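Local coordinates for phosphoheptose isomerase (Neisseria gonorrhoeae, PDB 5I01), which catalyses, as a zinc-dependent homotetramer, the isomerisation of sedoheptulose 7-phosphate to D-glycero-D-manno-heptose 7-phosphate, the first step of heptose synthesis for lipooligosaccharide, at residues Val108-Ser122 with Ala133-Leu147. The protein carries 1 engineered substitution. Numbering follows the deposited sequence.
Sequences VRALGRAGDVLVGIS and AVKAAHERDMHVIAL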
ATOM      1  N   VAL A 108      -8.913 -12.189  -7.911  1.00 32.95           N
ATOM      2  CA  VAL A 108      -9.147 -13.627  -7.703  1.00 32.68           C
ATOM      3  C   VAL A 108      -9.101 -14.344  -9.049  1.00 33.73           C
ATOM      4  O   VAL A 108      -8.451 -15.375  -9.165  1.00 34.07           O
ATOM      5  CB  VAL A 108     -10.482 -13.909  -6.971  1.00 31.47           C
ATOM      6  CG1 VAL A 108     -10.777 -15.400  -6.922  1.00 31.92           C
ATOM      7  CG2 VAL A 108     -10.447 -13.350  -5.550  1.00 31.86           C
ATOM      8  N   ARG A 109      -9.771 -13.785 -10.060  1.00 36.11           N
ATOM      9  CA  ARG A 109      -9.678 -14.305 -11.437  1.00 38.24           C
ATOM     10  C   ARG A 109      -8.252 -14.270 -12.016  1.00 36.67           C
ATOM     11  O   ARG A 109      -7.890 -15.162 -12.764  1.00 36.16           O
ATOM     12  CB  ARG A 109     -10.666 -13.598 -12.385  1.00 41.21           C
ATOM     13  CG  ARG A 109     -12.090 -14.146 -12.317  1.00 44.14           C
ATOM     14  CD  ARG A 109     -12.961 -13.677 -13.478  1.00 47.59           C
ATOM     15  NE  ARG A 109     -13.362 -12.271 -13.341  1.00 53.06           N
ATOM     16  CZ  ARG A 109     -14.338 -11.804 -12.542  1.00 57.70           C
ATOM     17  NH1 ARG A 109     -15.061 -12.618 -11.762  1.00 58.18           N
ATOM     18  NH2 ARG A 109     -14.595 -10.490 -12.516  1.00 57.74           N
ATOM     19  N   ALA A 110      -7.449 -13.266 -11.665  1.00 35.88           N
ATOM     20  CA  ALA A 110      -6.027 -13.236 -12.048  1.00 34.60           C
ATOM     21  C   ALA A 110      -5.198 -14.327 -11.361  1.00 34.34           C
ATOM     22  O   ALA A 110      -4.591 -15.168 -12.030  1.00 32.84           O
ATOM     23  CB  ALA A 110      -5.422 -11.878 -11.741  1.00 35.70           C
ATOM     24  N   LEU A 111      -5.187 -14.304 -10.029  1.00 33.92           N
ATOM     25  CA  LEU A 111      -4.261 -15.118  -9.229  1.00 34.14           C
ATOM     26  C   LEU A 111      -4.755 -16.517  -8.863  1.00 34.27           C
ATOM     27  O   LEU A 111      -3.951 -17.428  -8.742  1.00 35.23           O
ATOM     28  CB  LEU A 111      -3.893 -14.373  -7.942  1.00 34.14           C
ATOM     29  CG  LEU A 111      -3.296 -12.972  -8.121  1.00 34.92           C
ATOM     30  CD1 LEU A 111      -2.930 -12.385  -6.771  1.00 35.20           C
ATOM     31  CD2 LEU A 111      -2.077 -12.985  -9.032  1.00 35.43           C
ATOM     32  N   GLY A 112      -6.059 -16.680  -8.669  1.00 35.24           N
ATOM     33  CA  GLY A 112      -6.623 -17.911  -8.107  1.00 36.51           C
ATOM     34  C   GLY A 112      -6.488 -19.125  -9.003  1.00 37.10           C
ATOM     35  O   GLY A 112      -6.476 -19.010 -10.230  1.00 38.28           O
ATOM     36  N   ARG A 113      -6.341 -20.287  -8.384  1.00 38.30           N
ATOM     37  CA  ARG A 113      -6.370 -21.560  -9.106  1.00 40.91           C
ATOM     38  C   ARG A 113      -7.217 -22.529  -8.292  1.00 39.56           C
ATOM     39  O   ARG A 113      -7.600 -22.226  -7.168  1.00 40.00           O
ATOM     40  CB  ARG A 113      -4.963 -22.124  -9.313  1.00 43.03           C
ATOM     41  CG  ARG A 113      -3.985 -21.213 -10.045  1.00 47.08           C
ATOM     42  CD  ARG A 113      -4.220 -21.166 -11.552  1.00 51.53           C
ATOM     43  NE  ARG A 113      -3.125 -20.464 -12.245  1.00 54.88           N
ATOM     44  CZ  ARG A 113      -3.103 -19.165 -12.588  1.00 56.02           C
ATOM     45  NH1 ARG A 113      -4.126 -18.340 -12.341  1.00 54.63           N
ATOM     46  NH2 ARG A 113      -2.027 -18.679 -13.207  1.00 57.21           N
ATOM     47  N   ALA A 114      -7.518 -23.685  -8.874  1.00 39.67           N
ATOM     48  CA  ALA A 114      -8.278 -24.731  -8.186  1.00 37.81           C
ATOM     49  C   ALA A 114      -7.502 -25.214  -6.970  1.00 36.87           C
ATOM     50  O   ALA A 114      -6.279 -25.401  -7.046  1.00 37.13           O
ATOM     51  CB  ALA A 114      -8.548 -25.895  -9.127  1.00 37.48           C
ATOM     52  N   GLY A 115      -8.210 -25.385  -5.852  1.00 36.25           N
ATOM     53  CA  GLY A 115      -7.598 -25.798  -4.582  1.00 35.17           C
ATOM     54  C   GLY A 115      -7.106 -24.681  -3.663  1.00 35.21           C
ATOM     55  O   GLY A 115      -6.858 -24.951  -2.489  1.00 37.30           O
ATOM     56  N   ASP A 116      -6.951 -23.448  -4.175  1.00 33.08           N
ATOM     57  CA  ASP A 116      -6.547 -22.288  -3.360  1.00 32.82           C
ATOM     58  C   ASP A 116      -7.658 -21.909  -2.385  1.00 32.63           C
ATOM     59  O   ASP A 116      -8.757 -22.468  -2.426  1.00 35.63           O
ATOM     60  CB  ASP A 116      -6.222 -21.062  -4.234  1.00 34.24           C
ATOM     61  CG  ASP A 116      -4.934 -21.205  -5.023  1.00 35.47           C
ATOM     62  OD1 ASP A 116      -4.069 -22.025  -4.646  1.00 37.17           O
ATOM     63  OD2 ASP A 116      -4.782 -20.467  -6.025  1.00 35.93           O
ATOM     64  N   VAL A 117      -7.365 -20.966  -1.498  1.00 30.44           N
ATOM     65  CA  VAL A 117      -8.299 -20.568  -0.463  1.00 29.99           C
ATOM     66  C   VAL A 117      -8.455 -19.052  -0.442  1.00 29.07           C
ATOM     67  O   VAL A 117      -7.468 -18.334  -0.431  1.00 29.39           O
ATOM     68  CB  VAL A 117      -7.854 -21.112   0.907  1.00 29.27           C
ATOM     69  CG1 VAL A 117      -8.618 -20.460   2.047  1.00 29.70           C
ATOM     70  CG2 VAL A 117      -8.047 -22.618   0.934  1.00 30.30           C
ATOM     71  N   LEU A 118      -9.705 -18.595  -0.473  1.00 28.09           N
ATOM     72  CA  LEU A 118     -10.046 -17.211  -0.272  1.00 28.04           C
ATOM     73  C   LEU A 118     -10.526 -17.042   1.154  1.00 28.62           C
ATOM     74  O   LEU A 118     -11.462 -17.730   1.589  1.00 27.46           O
ATOM     75  CB  LEU A 118     -11.153 -16.779  -1.227  1.00 29.61           C
ATOM     76  CG  LEU A 118     -11.701 -15.347  -1.091  1.00 29.58           C
ATOM     77  CD1 LEU A 118     -10.603 -14.329  -1.321  1.00 30.79           C
ATOM     78  CD2 LEU A 118     -12.853 -15.088  -2.045  1.00 29.76           C
ATOM     79  N   VAL A 119      -9.892 -16.112   1.865  1.00 28.66           N
ATOM     80  CA  VAL A 119     -10.347 -15.668   3.165  1.00 27.97           C
ATOM     81  C   VAL A 119     -10.993 -14.323   2.963  1.00 28.02           C
ATOM     82  O   VAL A 119     -10.303 -13.338   2.772  1.00 29.69           O
ATOM     83  CB  VAL A 119      -9.189 -15.560   4.172  1.00 28.13           C
ATOM     84  CG1 VAL A 119      -9.674 -14.989   5.503  1.00 28.16           C
ATOM     85  CG2 VAL A 119      -8.533 -16.925   4.364  1.00 28.95           C
ATOM     86  N   GLY A 120     -12.320 -14.283   3.001  1.00 28.86           N
ATOM     87  CA  GLY A 120     -13.066 -13.039   2.824  1.00 28.77           C
ATOM     88  C   GLY A 120     -13.452 -12.496   4.179  1.00 29.50           C
ATOM     89  O   GLY A 120     -14.062 -13.206   4.962  1.00 30.66           O
ATOM     90  N   ILE A 121     -13.102 -11.241   4.454  1.00 29.53           N
ATOM     91  CA  ILE A 121     -13.350 -10.642   5.763  1.00 29.60           C
ATOM     92  C   ILE A 121     -14.356  -9.509   5.598  1.00 31.11           C
ATOM     93  O   ILE A 121     -14.185  -8.640   4.734  1.00 30.81           O
ATOM     94  CB  ILE A 121     -12.059 -10.130   6.436  1.00 29.80           C
ATOM     95  CG1 ILE A 121     -10.971 -11.213   6.409  1.00 29.27           C
ATOM     96  CG2 ILE A 121     -12.328  -9.726   7.891  1.00 29.64           C
ATOM     97  CD1 ILE A 121      -9.590 -10.729   6.779  1.00 28.57           C
ATOM     98  N   SER A 122     -15.399  -9.538   6.435  1.00 31.84           N
ATOM     99  CA  SER A 122     -16.527  -8.624   6.340  1.00 32.37           C
ATOM    100  C   SER A 122     -17.311  -8.585   7.660  1.00 34.43           C
ATOM    101  O   SER A 122     -17.960  -9.570   8.035  1.00 36.34           O
ATOM    102  CB  SER A 122     -17.444  -9.081   5.207  1.00 32.12           C
ATOM    103  OG  SER A 122     -18.612  -8.287   5.126  1.00 31.72           O
ATOM    104  N   ALA A 133     -16.187 -11.431  -4.789  1.00 36.36           N
ATOM    105  CA  ALA A 133     -14.980 -12.265  -4.631  1.00 36.27           C
ATOM    106  C   ALA A 133     -15.294 -13.736  -4.320  1.00 36.68           C
ATOM    107  O   ALA A 133     -14.614 -14.626  -4.820  1.00 35.36           O
ATOM    108  CB  ALA A 133     -14.062 -11.692  -3.561  1.00 36.24           C
ATOM    109  N   VAL A 134     -16.311 -13.977  -3.488  1.00 37.89           N
ATOM    110  CA  VAL A 134     -16.779 -15.337  -3.175  1.00 38.07           C
ATOM    111  C   VAL A 134     -17.277 -16.066  -4.439  1.00 39.24           C
ATOM    112  O   VAL A 134     -16.930 -17.238  -4.674  1.00 37.66           O
ATOM    113  CB  VAL A 134     -17.871 -15.320  -2.074  1.00 38.86           C
ATOM    114  CG1 VAL A 134     -18.527 -16.689  -1.906  1.00 38.90           C
ATOM    115  CG2 VAL A 134     -17.272 -14.867  -0.747  1.00 39.47           C
ATOM    116  N   LYS A 135     -18.076 -15.375  -5.253  1.00 40.32           N
ATOM    117  CA  LYS A 135     -18.505 -15.930  -6.542  1.00 40.25           C
ATOM    118  C   LYS A 135     -17.306 -16.369  -7.382  1.00 37.85           C
ATOM    119  O   LYS A 135     -17.233 -17.529  -7.800  1.00 39.58           O
ATOM    120  CB  LYS A 135     -19.382 -14.940  -7.320  1.00 41.97           C
ATOM    121  CG  LYS A 135     -20.818 -14.894  -6.818  1.00 45.65           C
ATOM    122  CD  LYS A 135     -21.550 -13.640  -7.284  1.00 49.01           C
ATOM    123  CE  LYS A 135     -22.948 -13.537  -6.688  1.00 49.75           C
ATOM    124  NZ  LYS A 135     -23.411 -12.127  -6.644  1.00 50.21           N
ATOM    125  N   ALA A 136     -16.354 -15.462  -7.591  1.00 34.83           N
ATOM    126  CA  ALA A 136     -15.178 -15.761  -8.412  1.00 33.29           C
ATOM    127  C   ALA A 136     -14.371 -16.935  -7.878  1.00 32.31           C
ATOM    128  O   ALA A 136     -13.872 -17.739  -8.662  1.00 33.46           O
ATOM    129  CB  ALA A 136     -14.292 -14.542  -8.536  1.00 33.10           C
ATOM    130  N   ALA A 137     -14.247 -17.020  -6.551  1.00 31.21           N
ATOM    131  CA  ALA A 137     -13.584 -18.141  -5.898  1.00 30.88           C
ATOM    132  C   ALA A 137     -14.338 -19.455  -6.146  1.00 32.47           C
ATOM    133  O   ALA A 137     -13.714 -20.499  -6.400  1.00 31.41           O
ATOM    134  CB  ALA A 137     -13.451 -17.885  -4.408  1.00 30.96           C
ATOM    135  N   HIS A 138     -15.670 -19.407  -6.079  1.00 32.94           N
ATOM    136  CA  HIS A 138     -16.463 -20.602  -6.377  1.00 35.10           C
ATOM    137  C   HIS A 138     -16.296 -21.027  -7.837  1.00 37.90           C
ATOM    138  O   HIS A 138     -15.984 -22.190  -8.094  1.00 40.16           O
ATOM    139  CB  HIS A 138     -17.936 -20.430  -5.988  1.00 33.02           C
ATOM    140  CG  HIS A 138     -18.187 -20.573  -4.515  1.00 32.85           C
ATOM    141  ND1 HIS A 138     -19.241 -19.956  -3.875  1.00 32.13           N
ATOM    142  CD2 HIS A 138     -17.511 -21.253  -3.556  1.00 32.47           C
ATOM    143  CE1 HIS A 138     -19.208 -20.253  -2.588  1.00 31.85           C
ATOM    144  NE2 HIS A 138     -18.171 -21.043  -2.369  1.00 32.86           N
ATOM    145  N   GLU A 139     -16.437 -20.085  -8.771  1.00 40.72           N
ATOM    146  CA  GLU A 139     -16.199 -20.344 -10.208  1.00 43.11           C
ATOM    147  C   GLU A 139     -14.795 -20.904 -10.515  1.00 40.98           C
ATOM    148  O   GLU A 139     -14.649 -21.689 -11.454  1.00 39.09           O
ATOM    149  CB  GLU A 139     -16.495 -19.086 -11.058  1.00 48.19           C
ATOM    150  CG  GLU A 139     -17.996 -18.830 -11.251  1.00 55.55           C
ATOM    151  CD  GLU A 139     -18.389 -17.368 -11.526  1.00 62.66           C
ATOM    152  OE1 GLU A 139     -17.595 -16.435 -11.243  1.00 65.79           O
ATOM    153  OE2 GLU A 139     -19.528 -17.147 -12.014  1.00 64.34           O
ATOM    154  N   ARG A 140     -13.786 -20.535  -9.717  1.00 38.65           N
ATOM    155  CA  ARG A 140     -12.442 -21.130  -9.838  1.00 39.35           C
ATOM    156  C   ARG A 140     -12.198 -22.426  -9.072  1.00 37.75           C
ATOM    157  O   ARG A 140     -11.060 -22.895  -9.048  1.00 36.42           O
ATOM    158  CB  ARG A 140     -11.347 -20.133  -9.417  1.00 40.92           C
ATOM    159  CG  ARG A 140     -10.930 -19.154 -10.484  1.00 43.92           C
ATOM    160  CD  ARG A 140     -10.366 -19.810 -11.740  1.00 45.31           C
ATOM    161  NE  ARG A 140     -10.507 -18.860 -12.831  1.00 46.49           N
ATOM    162  CZ  ARG A 140      -9.694 -17.836 -13.053  1.00 48.09           C
ATOM    163  NH1 ARG A 140      -8.627 -17.628 -12.283  1.00 49.98           N
ATOM    164  NH2 ARG A 140      -9.943 -17.017 -14.066  1.00 51.20           N
ATOM    165  N   ASP A 141     -13.231 -23.005  -8.458  1.00 38.33           N
ATOM    166  CA  ASP A 141     -13.090 -24.214  -7.624  1.00 38.45           C
ATOM    167  C   ASP A 141     -12.096 -24.047  -6.457  1.00 37.30           C
ATOM    168  O   ASP A 141     -11.265 -24.933  -6.174  1.00 35.45           O
ATOM    169  CB  ASP A 141     -12.754 -25.434  -8.500  1.00 39.58           C
ATOM    170  CG  ASP A 141     -13.823 -25.711  -9.538  1.00 41.67           C
ATOM    171  OD1 ASP A 141     -14.986 -25.982  -9.160  1.00 44.43           O
ATOM    172  OD2 ASP A 141     -13.505 -25.658 -10.735  1.00 45.00           O
ATOM    173  N   MET A 142     -12.201 -22.888  -5.804  1.00 37.06           N
ATOM    174  CA  MET A 142     -11.465 -22.577  -4.582  1.00 37.61           C
ATOM    175  C   MET A 142     -12.427 -22.700  -3.405  1.00 37.91           C
ATOM    176  O   MET A 142     -13.622 -22.441  -3.546  1.00 39.16           O
ATOM    177  CB  MET A 142     -10.940 -21.137  -4.611  1.00 37.67           C
ATOM    178  CG  MET A 142      -9.916 -20.810  -5.684  1.00 36.89           C
ATOM    179  SD  MET A 142      -9.680 -19.017  -5.863  1.00 35.08           S
ATOM    180  CE  MET A 142      -9.049 -18.554  -4.263  1.00 35.20           C
ATOM    181  N   HIS A 143     -11.897 -23.059  -2.241  1.00 39.25           N
ATOM    182  CA  HIS A 143     -12.687 -23.109  -1.007  1.00 39.14           C
ATOM    183  C   HIS A 143     -12.631 -21.746  -0.327  1.00 38.86           C
ATOM    184  O   HIS A 143     -11.699 -20.979  -0.558  1.00 38.73           O
ATOM    185  CB  HIS A 143     -12.170 -24.207  -0.090  1.00 40.76           C
ATOM    186  CG  HIS A 143     -11.982 -25.521  -0.782  1.00 44.01           C
ATOM    187  ND1 HIS A 143     -12.991 -26.142  -1.482  1.00 46.39           N
ATOM    188  CD2 HIS A 143     -10.896 -26.322  -0.899  1.00 47.13           C
ATOM    189  CE1 HIS A 143     -12.540 -27.274  -1.995  1.00 48.65           C
ATOM    190  NE2 HIS A 143     -11.271 -27.409  -1.652  1.00 48.09           N
ATOM    191  N   VAL A 144     -13.630 -21.442   0.496  1.00 37.58           N
ATOM    192  CA  VAL A 144     -13.767 -20.108   1.094  1.00 37.44           C
ATOM    193  C   VAL A 144     -13.786 -20.207   2.615  1.00 37.03           C
ATOM    194  O   VAL A 144     -14.360 -21.143   3.171  1.00 40.46           O
ATOM    195  CB  VAL A 144     -15.023 -19.369   0.559  1.00 37.57           C
ATOM    196  CG1 VAL A 144     -15.206 -17.998   1.206  1.00 37.49           C
ATOM    197  CG2 VAL A 144     -14.906 -19.193  -0.944  1.00 38.72           C
ATOM    198  N   ILE A 145     -13.116 -19.258   3.274  1.00 34.93           N
ATOM    199  CA  ILE A 145     -13.211 -19.080   4.720  1.00 33.18           C
ATOM    200  C   ILE A 145     -13.705 -17.660   4.944  1.00 33.06           C
ATOM    201  O   ILE A 145     -12.999 -16.696   4.646  1.00 32.92           O
ATOM    202  CB  ILE A 145     -11.861 -19.305   5.435  1.00 33.59           C
ATOM    203  CG1 ILE A 145     -11.394 -20.746   5.236  1.00 32.73           C
ATOM    204  CG2 ILE A 145     -11.964 -18.982   6.932  1.00 34.00           C
ATOM    205  CD1 ILE A 145      -9.937 -20.977   5.576  1.00 32.75           C
ATOM    206  N   ALA A 146     -14.926 -17.538   5.448  1.00 32.51           N
ATOM    207  CA  ALA A 146     -15.540 -16.243   5.671  1.00 32.02           C
ATOM    208  C   ALA A 146     -15.347 -15.842   7.125  1.00 31.89           C
ATOM    209  O   ALA A 146     -15.676 -16.615   8.026  1.00 30.53           O
ATOM    210  CB  ALA A 146     -17.021 -16.303   5.334  1.00 32.14           C
ATOM    211  N   LEU A 147     -14.796 -14.644   7.342  1.00 31.02           N
ATOM    212  CA  LEU A 147     -14.774 -14.022   8.655  1.00 30.22           C
ATOM    213  C   LEU A 147     -15.846 -12.942   8.652  1.00 29.42           C
ATOM    214  O   LEU A 147     -15.660 -11.886   8.038  1.00 28.49           O
ATOM    215  CB  LEU A 147     -13.384 -13.451   8.976  1.00 31.27           C
ATOM    216  CG  LEU A 147     -12.370 -14.487   9.487  1.00 31.91           C
ATOM    217  CD1 LEU A 147     -12.047 -15.503   8.398  1.00 34.32           C
ATOM    218  CD2 LEU A 147     -11.088 -13.843   9.974  1.00 31.69           C
TER
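G112 O, just past the end of helix 105-111, is gripped by two arginines from opposite faces of its carbonyl plane: R140 NH1 at 3.3 Å and R113 NH1 at 3.2 Å. The same R140 NH1 donates to R109 O (2.6 Å, 147°), with a weak second bond from NH2. R140 thus reaches both carbonyls near its guanidinium plane, while R109 CG lies over one face of that group. R109 NE forms a salt bridge with E78 of the second subunit. Beside this cluster M142, bent at chi3 (63°), sets SD 3.9 Å from V108 CG1 and close to G112 CA, and its CE rests against D116 CB and L118 N. Strands 117-122 and 143-147 are parallel neighbours in the central sheet of the SIS fold, joined by helix 128-139 as a beta-alpha-beta crossover; their bonds alternate, I145 N giving to L118 O at 2.8 Å and G120 N to I145 O. Toward the crossover helix, L118 holds CG anti to its backbone N (chi1 176°), laying CD2 3.7 Å from A137 CB and also against A133. On the sheet's other face V119 CG1 meets L147 CD1 at 3.8 Å. S122, predicted to bind substrate, donates its backbone N to L147 O.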